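Local structure of cytosol aminopeptidase (Coxiella burnetii, 3IJ3) at residues A[374-379]-A[447-452]; A[400-405]-A[430-435]. The protein probably acts as a manganese-dependent metalloaminopeptidase of the M17 (leucyl aminopeptidase) family, removing residues from the N-terminus of peptides. All coordinates share one frame; numbering follows the deposited sequence. Where two conformers were deposited one is given.

Interaction 1: A[374-379]-A[447-452]; sequences ALFANQ and HFDIFA
Ala-374 to Phe-376 run antiparallel to His-447 to Asp-449, the short strand axes 4.8 Å apart at 163°, with Leu-375 and Phe-448 forming a non-hydrogen-bonded pair between two hydrogen-bonded ones. Ala-374 and Asp-449 exchange two backbone bonds, and so do Phe-376 and His-447; the straightest, His-447 N to Phe-376 O, spans 2.8 Å. On the face of Leu-375 and Phe-448, the methyl CD1 of Leu-375 sits over one face of the phenyl ring, 4.0 Å from its centroid, a CH-pi contact displaced toward the rim at CZ. Leu-375 reaches it because CG stands opposite the backbone N (chi1 167°), bending the branch toward the neighbouring strand.

The other face carries Ala-374, Phe-376, His-447 and Asp-449. Phe-376 and His-447 lie alongside each other and point the same way; Phe-376 CD2 comes to the edge of the imidazole, 3.5 Å from His-447 CD2, with the ring planes inclined at 39°. In one of two modelled positions, Asp-449 OD2 lies diagonally across from Phe-376 CE2, a doubtful contact. The imidazole is also held by a hydrogen bond from His-447 ND1 to Asp-356 of strand 353-359. Since strand 445-454 pairs in parallel with strand 353-359, the contact adds an antiparallel strand to the mixed central sheet of the M17 catalytic domain.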
ATOM      1  N   ALA A 374     -25.383   9.581 -12.306  1.00 14.21           N
ATOM      2  CA  ALA A 374     -25.036   9.388 -13.690  1.00 14.37           C
ATOM      3  C   ALA A 374     -26.162   8.688 -14.422  1.00 13.92           C
ATOM      4  O   ALA A 374     -26.698   7.683 -13.950  1.00 14.60           O
ATOM      5  CB  ALA A 374     -23.773   8.536 -13.796  1.00 14.63           C
ATOM      6  N   LEU A 375     -26.493   9.215 -15.590  1.00 14.12           N
ATOM      7  CA  LEU A 375     -27.505   8.649 -16.467  1.00 15.16           C
ATOM      8  C   LEU A 375     -26.876   8.133 -17.730  1.00 13.94           C
ATOM      9  O   LEU A 375     -26.077   8.842 -18.377  1.00 14.28           O
ATOM     10  CB  LEU A 375     -28.524   9.708 -16.889  1.00 14.50           C
ATOM     11  CG  LEU A 375     -29.492   9.383 -18.056  1.00 16.95           C
ATOM     12  CD1 LEU A 375     -30.489   8.218 -17.702  1.00 15.08           C
ATOM     13  CD2 LEU A 375     -30.270  10.628 -18.490  1.00 15.04           C
ATOM     14  N   PHE A 376     -27.199   6.901 -18.071  1.00 15.09           N
ATOM     15  CA  PHE A 376     -26.845   6.326 -19.360  1.00 14.79           C
ATOM     16  C   PHE A 376     -28.162   5.950 -20.040  1.00 15.00           C
ATOM     17  O   PHE A 376     -29.085   5.448 -19.401  1.00 15.26           O
ATOM     18  CB  PHE A 376     -25.994   5.063 -19.240  1.00 14.85           C
ATOM     19  CG  PHE A 376     -24.638   5.274 -18.613  1.00 15.19           C
ATOM     20  CD1 PHE A 376     -23.501   5.413 -19.415  1.00 14.84           C
ATOM     21  CD2 PHE A 376     -24.494   5.358 -17.229  1.00 16.33           C
ATOM     22  CE1 PHE A 376     -22.246   5.583 -18.836  1.00 14.76           C
ATOM     23  CE2 PHE A 376     -23.236   5.538 -16.651  1.00 15.68           C
ATOM     24  CZ  PHE A 376     -22.126   5.625 -17.438  1.00 14.68           C
ATOM     25  N   ALA A 377     -28.243   6.143 -21.353  1.00 14.65           N
ATOM     26  CA  ALA A 377     -29.433   5.746 -22.071  1.00 14.03           C
ATOM     27  C   ALA A 377     -29.070   5.348 -23.498  1.00 13.77           C
ATOM     28  O   ALA A 377     -28.224   5.981 -24.138  1.00 12.86           O
ATOM     29  CB  ALA A 377     -30.490   6.843 -22.060  1.00 15.19           C
ATOM     30  N   ASN A 378     -29.713   4.286 -23.971  1.00 12.89           N
ATOM     31  CA  ASN A 378     -29.462   3.759 -25.308  1.00 14.08           C
ATOM     32  C   ASN A 378     -30.188   4.474 -26.420  1.00 15.75           C
ATOM     33  O   ASN A 378     -29.946   4.174 -27.602  1.00 17.76           O
ATOM     34  CB  ASN A 378     -29.724   2.257 -25.385  1.00 14.31           C
ATOM     35  CG  ASN A 378     -31.185   1.894 -25.242  1.00 15.76           C
ATOM     36  OD1 ASN A 378     -32.030   2.753 -24.996  1.00 15.27           O
ATOM     37  ND2 ASN A 378     -31.496   0.589 -25.389  1.00 15.16           N
ATOM     38  N   GLN A 379     -31.073   5.402 -26.059  1.00 14.53           N
ATOM     39  CA  GLN A 379     -31.818   6.202 -27.027  1.00 15.90           C
ATOM     40  C   GLN A 379     -31.718   7.672 -26.641  1.00 14.65           C
ATOM     41  O   GLN A 379     -31.985   8.050 -25.492  1.00 15.52           O
ATOM     42  CB  GLN A 379     -33.287   5.747 -27.110  1.00 15.50           C
ATOM     43  CG  GLN A 379     -33.422   4.341 -27.770  1.00 19.59           C
ATOM     44  CD  GLN A 379     -34.849   3.949 -28.039  1.00 25.24           C
ATOM     45  OE1 GLN A 379     -35.751   4.781 -27.983  1.00 22.92           O
ATOM     46  NE2 GLN A 379     -35.064   2.668 -28.370  1.00 25.23           N
ATOM     47  N   HIS A 447     -30.217   3.752 -17.522  1.00 13.13           N
ATOM     48  CA  HIS A 447     -29.488   3.176 -16.388  1.00 13.31           C
ATOM     49  C   HIS A 447     -28.951   4.318 -15.552  1.00 12.81           C
ATOM     50  O   HIS A 447     -28.246   5.203 -16.066  1.00 14.11           O
ATOM     51  CB  HIS A 447     -28.351   2.306 -16.915  1.00 14.60           C
ATOM     52  CG  HIS A 447     -27.271   2.021 -15.918  1.00 19.59           C
ATOM     53  ND1 HIS A 447     -27.427   1.139 -14.872  1.00 23.65           N
ATOM     54  CD2 HIS A 447     -25.985   2.445 -15.863  1.00 24.05           C
ATOM     55  CE1 HIS A 447     -26.312   1.097 -14.171  1.00 19.34           C
ATOM     56  NE2 HIS A 447     -25.411   1.854 -14.767  1.00 27.95           N
ATOM     57  N   PHE A 448     -29.264   4.278 -14.259  1.00 13.50           N
ATOM     58  CA  PHE A 448     -28.826   5.265 -13.323  1.00 13.65           C
ATOM     59  C   PHE A 448     -27.803   4.685 -12.348  1.00 14.18           C
ATOM     60  O   PHE A 448     -28.062   3.631 -11.706  1.00 16.27           O
ATOM     61  CB  PHE A 448     -29.989   5.814 -12.482  1.00 14.14           C
ATOM     62  CG  PHE A 448     -30.868   6.749 -13.219  1.00 16.43           C
ATOM     63  CD1 PHE A 448     -30.585   8.101 -13.236  1.00 19.95           C
ATOM     64  CD2 PHE A 448     -31.975   6.295 -13.901  1.00 17.32           C
ATOM     65  CE1 PHE A 448     -31.404   8.977 -13.935  1.00 18.68           C
ATOM     66  CE2 PHE A 448     -32.803   7.180 -14.598  1.00 17.82           C
ATOM     67  CZ  PHE A 448     -32.511   8.502 -14.614  1.00 17.66           C
ATOM     68  N   ASP A 449     -26.644   5.329 -12.274  0.50 14.18           N
ATOM     69  CA  ASP A 449     -25.611   4.982 -11.289  0.50 14.75           C
ATOM     70  C   ASP A 449     -25.757   6.060 -10.230  0.50 14.45           C
ATOM     71  O   ASP A 449     -25.627   7.269 -10.521  0.50 15.82           O
ATOM     72  CB  ASP A 449     -24.211   4.992 -11.870  0.50 15.09           C
ATOM     73  CG  ASP A 449     -23.946   3.812 -12.756  0.50 16.87           C
ATOM     74  OD1 ASP A 449     -24.496   2.740 -12.463  0.50 17.70           O
ATOM     75  OD2 ASP A 449     -23.173   3.960 -13.740  0.50 18.44           O
ATOM     76  N   ILE A 450     -26.053   5.635  -9.011  1.00 13.58           N
ATOM     77  CA  ILE A 450     -26.280   6.579  -7.908  1.00 14.64           C
ATOM     78  C   ILE A 450     -25.439   6.251  -6.668  1.00 15.58           C
ATOM     79  O   ILE A 450     -25.049   5.094  -6.472  1.00 16.61           O
ATOM     80  CB  ILE A 450     -27.783   6.548  -7.503  1.00 15.57           C
ATOM     81  CG1 ILE A 450     -28.178   5.144  -7.032  1.00 17.26           C
ATOM     82  CG2 ILE A 450     -28.690   6.990  -8.654  1.00 17.35           C
ATOM     83  CD1 ILE A 450     -29.612   5.043  -6.481  1.00 21.89           C
ATOM     84  N   PHE A 451     -25.169   7.256  -5.848  1.00 14.00           N
ATOM     85  CA  PHE A 451     -24.390   7.017  -4.623  1.00 13.58           C
ATOM     86  C   PHE A 451     -25.336   6.635  -3.442  1.00 13.30           C
ATOM     87  O   PHE A 451     -24.961   5.854  -2.569  1.00 14.70           O
ATOM     88  CB  PHE A 451     -23.519   8.232  -4.348  1.00 14.84           C
ATOM     89  CG  PHE A 451     -22.581   8.062  -3.196  1.00 15.57           C
ATOM     90  CD1 PHE A 451     -21.541   7.173  -3.268  1.00 17.53           C
ATOM     91  CD2 PHE A 451     -22.705   8.836  -2.066  1.00 16.74           C
ATOM     92  CE1 PHE A 451     -20.669   7.009  -2.206  1.00 19.80           C
ATOM     93  CE2 PHE A 451     -21.813   8.681  -1.018  1.00 15.34           C
ATOM     94  CZ  PHE A 451     -20.811   7.771  -1.098  1.00 17.16           C
ATOM     95  N   ALA A 452     -26.546   7.203  -3.434  1.00 14.08           N
ATOM     96  CA  ALA A 452     -27.603   6.866  -2.470  1.00 14.32           C
ATOM     97  C   ALA A 452     -27.253   7.111  -1.018  1.00 11.62           C
ATOM     98  O   ALA A 452     -27.756   6.423  -0.151  1.00 11.91           O
ATOM     99  CB  ALA A 452     -28.045   5.388  -2.669  1.00 14.18           C
TER

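Interaction 2: A[400-405]-A[430-435]; sequences LPLFQP and TAALFL
Leu-433 pushes its two methyls against backbone as much as against side chains: CD1 lies 3.4 Å from the carbonyl oxygen Phe-403 O, while CD2 packs 3.8 Å from the carbonyl carbon Leu-402 C. No hydrogen bond joins the two segments, so van der Waals contact alone connects them directly. Leu-402 is the centre of an inverse gamma turn, whose bond from Phe-403 N to Pro-401 O is weak. From this turn the Leu-402 side chain extends to the helix, and its CD2 methyl rests 3.7 Å from Ala-432 CB and equally close to Ala-432 O. The small side chain of Ala-432 points toward the loop, and Leu-433 follows it on the same helical turn.

This is a loop packed along one side of a helix: residues 400-405 follow the short strand 398-399 of the catalytic domain and pass beside helix 427-436, with Leu-402 also touching Phe-376 and Trp-445. Farther along, Gln-404 starts out away from the helix, but a bend at chi2 (-66°) folds its amide back. Its NE2 donates to Leu-402 O at 3.0 Å, approaching from above the carbonyl plane, and also bonds Gln-436 of the helix. The same nitrogen lies 3.7 Å from Leu-433 CD2, where the two side chains pass at a slant. Nearby, the Phe-403 ring turns away from Leu-433 and receives Pro-405 CD over its centre, 3.6 Å above the plane, and Phe-403 packs against Leu-372 of a second subunit.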
ATOM      1  N   LEU A 400     -23.775  10.319 -19.039  1.00 13.34           N
ATOM      2  CA  LEU A 400     -22.462   9.780 -19.392  1.00 12.45           C
ATOM      3  C   LEU A 400     -22.697   8.891 -20.619  1.00 13.74           C
ATOM      4  O   LEU A 400     -23.802   8.411 -20.837  1.00 14.03           O
ATOM      5  CB  LEU A 400     -21.800   9.032 -18.239  1.00 14.42           C
ATOM      6  CG  LEU A 400     -21.348   9.920 -17.065  1.00 12.81           C
ATOM      7  CD1 LEU A 400     -20.691   9.020 -15.979  1.00 12.49           C
ATOM      8  CD2 LEU A 400     -20.391  11.009 -17.492  1.00 16.54           C
ATOM      9  N   PRO A 401     -21.650   8.657 -21.410  1.00 13.57           N
ATOM     10  CA  PRO A 401     -21.836   7.943 -22.669  1.00 14.79           C
ATOM     11  C   PRO A 401     -21.672   6.436 -22.693  1.00 14.61           C
ATOM     12  O   PRO A 401     -20.836   5.873 -21.965  1.00 14.24           O
ATOM     13  CB  PRO A 401     -20.717   8.543 -23.535  1.00 15.92           C
ATOM     14  CG  PRO A 401     -19.585   8.735 -22.534  1.00 16.05           C
ATOM     15  CD  PRO A 401     -20.276   9.212 -21.282  1.00 14.44           C
ATOM     16  N   LEU A 402     -22.451   5.784 -23.557  1.00 14.15           N
ATOM     17  CA  LEU A 402     -22.268   4.360 -23.840  1.00 13.80           C
ATOM     18  C   LEU A 402     -21.266   4.396 -25.015  1.00 15.45           C
ATOM     19  O   LEU A 402     -21.644   4.242 -26.197  1.00 14.71           O
ATOM     20  CB  LEU A 402     -23.602   3.688 -24.180  1.00 15.49           C
ATOM     21  CG  LEU A 402     -24.584   3.483 -23.043  1.00 16.56           C
ATOM     22  CD1 LEU A 402     -26.001   3.191 -23.535  1.00 18.18           C
ATOM     23  CD2 LEU A 402     -24.105   2.384 -22.096  1.00 15.33           C
ATOM     24  N   PHE A 403     -19.994   4.685 -24.684  1.00 15.18           N
ATOM     25  CA  PHE A 403     -18.925   4.882 -25.668  1.00 14.05           C
ATOM     26  C   PHE A 403     -18.487   3.529 -26.219  1.00 15.44           C
ATOM     27  O   PHE A 403     -17.736   2.806 -25.589  1.00 13.86           O
ATOM     28  CB  PHE A 403     -17.784   5.657 -25.042  1.00 14.43           C
ATOM     29  CG  PHE A 403     -16.781   6.157 -26.015  1.00 14.54           C
ATOM     30  CD1 PHE A 403     -17.145   7.065 -26.996  1.00 18.28           C
ATOM     31  CD2 PHE A 403     -15.452   5.768 -25.940  1.00 12.72           C
ATOM     32  CE1 PHE A 403     -16.216   7.541 -27.898  1.00 17.67           C
ATOM     33  CE2 PHE A 403     -14.518   6.246 -26.845  1.00 14.75           C
ATOM     34  CZ  PHE A 403     -14.894   7.124 -27.819  1.00 16.27           C
ATOM     35  N   GLN A 404     -18.948   3.238 -27.427  1.00 15.21           N
ATOM     36  CA  GLN A 404     -18.798   1.904 -28.017  1.00 15.57           C
ATOM     37  C   GLN A 404     -17.369   1.364 -28.154  1.00 16.67           C
ATOM     38  O   GLN A 404     -17.192   0.171 -27.973  1.00 16.05           O
ATOM     39  CB  GLN A 404     -19.588   1.794 -29.328  1.00 17.42           C
ATOM     40  CG  GLN A 404     -21.103   2.077 -29.138  1.00 19.48           C
ATOM     41  CD  GLN A 404     -21.783   1.027 -28.278  1.00 21.30           C
ATOM     42  OE1 GLN A 404     -21.791  -0.150 -28.625  1.00 25.07           O
ATOM     43  NE2 GLN A 404     -22.376   1.450 -27.173  1.00 15.89           N
ATOM     44  N   PRO A 405     -16.363   2.225 -28.449  1.00 15.12           N
ATOM     45  CA  PRO A 405     -15.001   1.676 -28.530  1.00 16.63           C
ATOM     46  C   PRO A 405     -14.521   1.003 -27.259  1.00 16.32           C
ATOM     47  O   PRO A 405     -13.659   0.096 -27.314  1.00 17.93           O
ATOM     48  CB  PRO A 405     -14.140   2.916 -28.882  1.00 16.68           C
ATOM     49  CG  PRO A 405     -15.100   3.808 -29.636  1.00 17.92           C
ATOM     50  CD  PRO A 405     -16.392   3.639 -28.870  1.00 14.64           C
ATOM     51  N   THR A 430     -17.749   1.595 -18.216  1.00 24.51           N
ATOM     52  CA  THR A 430     -17.551   0.165 -18.349  1.00 25.56           C
ATOM     53  C   THR A 430     -18.768  -0.649 -17.847  1.00 23.62           C
ATOM     54  O   THR A 430     -19.239  -1.556 -18.552  1.00 24.36           O
ATOM     55  CB  THR A 430     -16.182  -0.258 -17.643  1.00 24.49           C
ATOM     56  OG1 THR A 430     -15.104   0.468 -18.246  1.00 32.43           O
ATOM     57  CG2 THR A 430     -15.942  -1.766 -17.834  1.00 30.97           C
ATOM     58  N   ALA A 431     -19.301  -0.334 -16.668  1.00 23.61           N
ATOM     59  CA  ALA A 431     -20.449  -1.049 -16.114  1.00 22.59           C
ATOM     60  C   ALA A 431     -21.704  -0.942 -16.986  1.00 22.91           C
ATOM     61  O   ALA A 431     -22.441  -1.920 -17.213  1.00 20.07           O
ATOM     62  CB  ALA A 431     -20.751  -0.586 -14.711  1.00 24.60           C
ATOM     63  N   ALA A 432     -21.955   0.273 -17.453  1.00 21.79           N
ATOM     64  CA  ALA A 432     -23.084   0.558 -18.303  1.00 20.68           C
ATOM     65  C   ALA A 432     -22.952  -0.173 -19.631  1.00 17.26           C
ATOM     66  O   ALA A 432     -23.952  -0.702 -20.143  1.00 16.45           O
ATOM     67  CB  ALA A 432     -23.210   2.099 -18.519  1.00 19.87           C
ATOM     68  N   LEU A 433     -21.745  -0.211 -20.202  1.00 17.34           N
ATOM     69  CA  LEU A 433     -21.533  -0.923 -21.490  1.00 16.92           C
ATOM     70  C   LEU A 433     -21.732  -2.406 -21.297  1.00 15.92           C
ATOM     71  O   LEU A 433     -22.184  -3.103 -22.199  1.00 16.54           O
ATOM     72  CB  LEU A 433     -20.130  -0.726 -22.097  1.00 17.47           C
ATOM     73  CG  LEU A 433     -19.748   0.553 -22.777  1.00 19.80           C
ATOM     74  CD1 LEU A 433     -18.220   0.531 -23.087  1.00 16.99           C
ATOM     75  CD2 LEU A 433     -20.593   0.809 -24.028  1.00 15.49           C
ATOM     76  N   PHE A 434     -21.351  -2.907 -20.124  1.00 14.54           N
ATOM     77  CA  PHE A 434     -21.566  -4.314 -19.818  1.00 14.42           C
ATOM     78  C   PHE A 434     -23.086  -4.625 -19.895  1.00 14.32           C
ATOM     79  O   PHE A 434     -23.520  -5.522 -20.597  1.00 15.41           O
ATOM     80  CB  PHE A 434     -21.036  -4.653 -18.422  1.00 13.31           C
ATOM     81  CG  PHE A 434     -21.298  -6.077 -18.023  1.00 14.19           C
ATOM     82  CD1 PHE A 434     -20.377  -7.094 -18.335  1.00 14.75           C
ATOM     83  CD2 PHE A 434     -22.463  -6.415 -17.386  1.00 13.23           C
ATOM     84  CE1 PHE A 434     -20.633  -8.425 -17.982  1.00 16.90           C
ATOM     85  CE2 PHE A 434     -22.734  -7.737 -17.031  1.00 13.99           C
ATOM     86  CZ  PHE A 434     -21.814  -8.754 -17.330  1.00 14.08           C
ATOM     87  N   LEU A 435     -23.875  -3.854 -19.171  1.00 13.55           N
ATOM     88  CA  LEU A 435     -25.313  -4.040 -19.134  1.00 14.87           C
ATOM     89  C   LEU A 435     -25.966  -3.915 -20.516  1.00 14.10           C
ATOM     90  O   LEU A 435     -26.938  -4.615 -20.812  1.00 14.63           O
ATOM     91  CB  LEU A 435     -25.953  -3.066 -18.141  1.00 15.39           C
ATOM     92  CG  LEU A 435     -25.600  -3.278 -16.646  1.00 18.44           C
ATOM     93  CD1 LEU A 435     -26.103  -2.094 -15.820  1.00 19.93           C
ATOM     94  CD2 LEU A 435     -26.190  -4.561 -16.165  1.00 22.64           C
TER

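Interactions 1 and 2 illustrate how a buried sheet and its covering meet through one side chain. The residues that touch across 374-379 and 447-452 are all buried and rest on regular backbone hydrogen bonds; the contact of 400-405 with 430-435 is farther from the centre of the chain and partly exposed, with no hydrogen bond across it and leucine methyls on carbonyl groups and an alanine. Phe-376 CD1 lies 3.4 Å from Ala-432 CB and close to the carbonyl of Leu-400. A probable hydrogen bond from Leu-400 N to Leu-375 O joins the two more directly. Helix 427-436 touches Phe-376 and His-447 on their face of the sheet, and Leu-400, Pro-401 and Phe-403 pack against a second subunit.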